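Local coordinates for protein L544 (Acanthamoeba polyphaga mimivirus, PDB 4AMQ) that is a virion protein thought to act as a nucleotidyl transferase, with manganese bound at a DxD pair of its nucleotidyltransferase domain, at residues F253-D258 against I368-K373. Sequence-based numbering, arbitrary orientation.
Sequences FYFKND and INIIPK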
loop_
_atom_site.group_PDB
_atom_site.type_symbol
_atom_site.label_atom_id
_atom_site.label_comp_id
_atom_site.label_asym_id
_atom_site.label_seq_id
_atom_site.Cartn_x
_atom_site.Cartn_y
_atom_site.Cartn_z
ATOM N N PHE A 253 17.969 -7.944 -2.219
ATOM C CA PHE A 253 17.567 -9.323 -2.439
ATOM C C PHE A 253 18.748 -10.138 -2.964
ATOM O O PHE A 253 18.991 -11.255 -2.509
ATOM C CB PHE A 253 16.389 -9.407 -3.411
ATOM C CG PHE A 253 15.916 -10.813 -3.664
ATOM C CD1 PHE A 253 14.993 -11.409 -2.820
ATOM C CD2 PHE A 253 16.402 -11.542 -4.742
ATOM C CE1 PHE A 253 14.558 -12.708 -3.046
ATOM C CE2 PHE A 253 15.972 -12.835 -4.974
ATOM C CZ PHE A 253 15.046 -13.420 -4.126
ATOM N N TYR A 254 19.485 -9.569 -3.912
ATOM C CA TYR A 254 20.631 -10.255 -4.499
ATOM C C TYR A 254 21.660 -10.622 -3.433
ATOM O O TYR A 254 22.204 -11.726 -3.440
ATOM C CB TYR A 254 21.285 -9.393 -5.583
ATOM C CG TYR A 254 22.436 -10.072 -6.300
ATOM C CD1 TYR A 254 23.730 -9.998 -5.803
ATOM C CD2 TYR A 254 22.225 -10.787 -7.473
ATOM C CE1 TYR A 254 24.785 -10.617 -6.453
ATOM C CE2 TYR A 254 23.272 -11.411 -8.132
ATOM C CZ TYR A 254 24.548 -11.323 -7.617
ATOM O OH TYR A 254 25.591 -11.942 -8.270
ATOM N N PHE A 255 21.912 -9.697 -2.511
ATOM C CA PHE A 255 22.937 -9.888 -1.490
ATOM C C PHE A 255 22.374 -10.363 -0.154
ATOM O O PHE A 255 23.041 -10.244 0.873
ATOM C CB PHE A 255 23.713 -8.587 -1.265
ATOM C CG PHE A 255 24.602 -8.197 -2.412
ATOM C CD1 PHE A 255 25.810 -8.849 -2.621
ATOM C CD2 PHE A 255 24.244 -7.171 -3.269
ATOM C CE1 PHE A 255 26.636 -8.491 -3.671
ATOM C CE2 PHE A 255 25.065 -6.809 -4.323
ATOM C CZ PHE A 255 26.264 -7.470 -4.522
ATOM N N LYS A 256 21.156 -10.899 -0.160
ATOM C CA LYS A 256 20.481 -11.238 1.095
ATOM C C LYS A 256 21.287 -12.221 1.946
ATOM O O LYS A 256 21.231 -12.180 3.176
ATOM C CB LYS A 256 19.078 -11.797 0.834
ATOM C CG LYS A 256 19.061 -13.290 0.553
ATOM C CD LYS A 256 18.433 -13.605 -0.789
ATOM C CE LYS A 256 16.944 -13.845 -0.650
ATOM N NZ LYS A 256 16.675 -14.968 0.292
ATOM N N ASN A 257 22.038 -13.101 1.287
ATOM C CA ASN A 257 22.808 -14.124 1.989
ATOM C C ASN A 257 24.262 -13.735 2.222
ATOM O O ASN A 257 25.068 -14.552 2.670
ATOM C CB ASN A 257 22.727 -15.462 1.251
ATOM C CG ASN A 257 21.335 -16.050 1.274
ATOM O OD1 ASN A 257 20.559 -15.794 2.196
ATOM N ND2 ASN A 257 21.007 -16.838 0.259
ATOM N N ASP A 258 24.595 -12.489 1.910
ATOM C CA ASP A 258 25.905 -11.952 2.241
ATOM C C ASP A 258 25.750 -11.042 3.451
ATOM O O ASP A 258 25.186 -9.953 3.343
ATOM C CB ASP A 258 26.480 -11.169 1.063
ATOM C CG ASP A 258 27.927 -10.767 1.279
ATOM O OD1 ASP A 258 28.184 -9.885 2.125
ATOM O OD2 ASP A 258 28.811 -11.327 0.596
ATOM N N ILE A 368 26.128 -2.206 -7.364
ATOM C CA ILE A 368 25.931 -2.818 -8.672
ATOM C C ILE A 368 27.282 -3.194 -9.284
ATOM O O ILE A 368 27.381 -4.148 -10.055
ATOM C CB ILE A 368 25.145 -1.896 -9.630
ATOM C CG1 ILE A 368 24.672 -2.678 -10.857
ATOM C CG2 ILE A 368 25.987 -0.697 -10.043
ATOM C CD1 ILE A 368 23.809 -3.871 -10.521
ATOM N N ASN A 369 28.321 -2.446 -8.922
ATOM C CA ASN A 369 29.673 -2.726 -9.395
ATOM C C ASN A 369 30.304 -3.898 -8.657
ATOM O O ASN A 369 31.369 -4.380 -9.038
ATOM C CB ASN A 369 30.565 -1.491 -9.268
ATOM C CG ASN A 369 30.285 -0.461 -10.341
ATOM O OD1 ASN A 369 29.627 -0.752 -11.340
ATOM N ND2 ASN A 369 30.795 0.750 -10.146
ATOM N N ILE A 370 29.646 -4.342 -7.592
ATOM C CA ILE A 370 30.093 -5.518 -6.861
ATOM C C ILE A 370 29.615 -6.777 -7.578
ATOM O O ILE A 370 30.198 -7.852 -7.436
ATOM C CB ILE A 370 29.595 -5.497 -5.403
ATOM C CG1 ILE A 370 30.234 -4.328 -4.651
ATOM C CG2 ILE A 370 29.915 -6.805 -4.703
ATOM C CD1 ILE A 370 29.941 -4.316 -3.169
ATOM N N ILE A 371 28.552 -6.623 -8.359
ATOM C CA ILE A 371 28.021 -7.702 -9.184
ATOM C C ILE A 371 28.756 -7.750 -10.522
ATOM O O ILE A 371 29.109 -6.709 -11.072
ATOM C CB ILE A 371 26.510 -7.508 -9.430
ATOM C CG1 ILE A 371 25.749 -7.516 -8.100
ATOM C CG2 ILE A 371 25.968 -8.573 -10.370
ATOM C CD1 ILE A 371 24.270 -7.225 -8.229
ATOM N N PRO A 372 29.014 -8.965 -11.037
ATOM C CA PRO A 372 29.684 -9.126 -12.338
ATOM C C PRO A 372 28.834 -8.625 -13.511
ATOM O O PRO A 372 27.666 -9.002 -13.609
ATOM C CB PRO A 372 29.876 -10.643 -12.443
ATOM C CG PRO A 372 29.829 -11.141 -11.026
ATOM C CD PRO A 372 28.840 -10.250 -10.338
ATOM N N LYS A 373 29.422 -7.812 -14.388
ATOM C CA LYS A 373 28.705 -7.204 -15.514
ATOM C C LYS A 373 27.783 -8.171 -16.264
ATOM O O LYS A 373 26.700 -7.783 -16.719
ATOM C CB LYS A 373 29.697 -6.558 -16.490
ATOM C CG LYS A 373 29.066 -6.007 -17.775
ATOM C CD LYS A 373 28.180 -4.796 -17.502
ATOM C CE LYS A 373 27.421 -4.355 -18.750
ATOM N NZ LYS A 373 25.942 -4.445 -18.565
#
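Ile371 lies over one face of the Tyr254 ring, its CD1 3.8 Å from the ring centroid and 13° off the normal, a CH-pi contact. Both branches from CB are used: Ile371 CG1 lies 3.6 Å from Tyr254 CE1, and CG2 is turned toward the phenol end of the ring. Tyr254 sends its ring across to this loop because CG stands anti to the backbone N (chi1 -177°), and its OH ends 4.2 Å from CD of Pro372, at the exposed margin; tyrosine suits this partly exposed place, giving Ile371 an apolar face and the rim a hydroxyl. The ring of Phe255, wholly apolar as befits its buried position, adds a second aromatic surface: Tyr254 CD1 sits over its centre, 3.6 Å above the plane, while Phe255 CZ reaches Ile371 CG1 at 3.6 Å. Ile371 CG1 thus touches both rings, a fitting place for a buried aliphatic group. The contact joins two helix ends in the helical domain: Phe255 leaves helix 248-254 and starts a type I turn closed by Asp258 N to Phe255 O, after which Asp258 N-caps helix 259-272 through OD1 to Ile261 N. Across from it, the chain has just left the long helix 334-368. Ile370 meets Phe255 obliquely, Ile370 CG2 lying 3.7 Å from Phe255 CZ, and both side chains also rest on Ile261, whereas Leu251 and Arg376 touch Ile371.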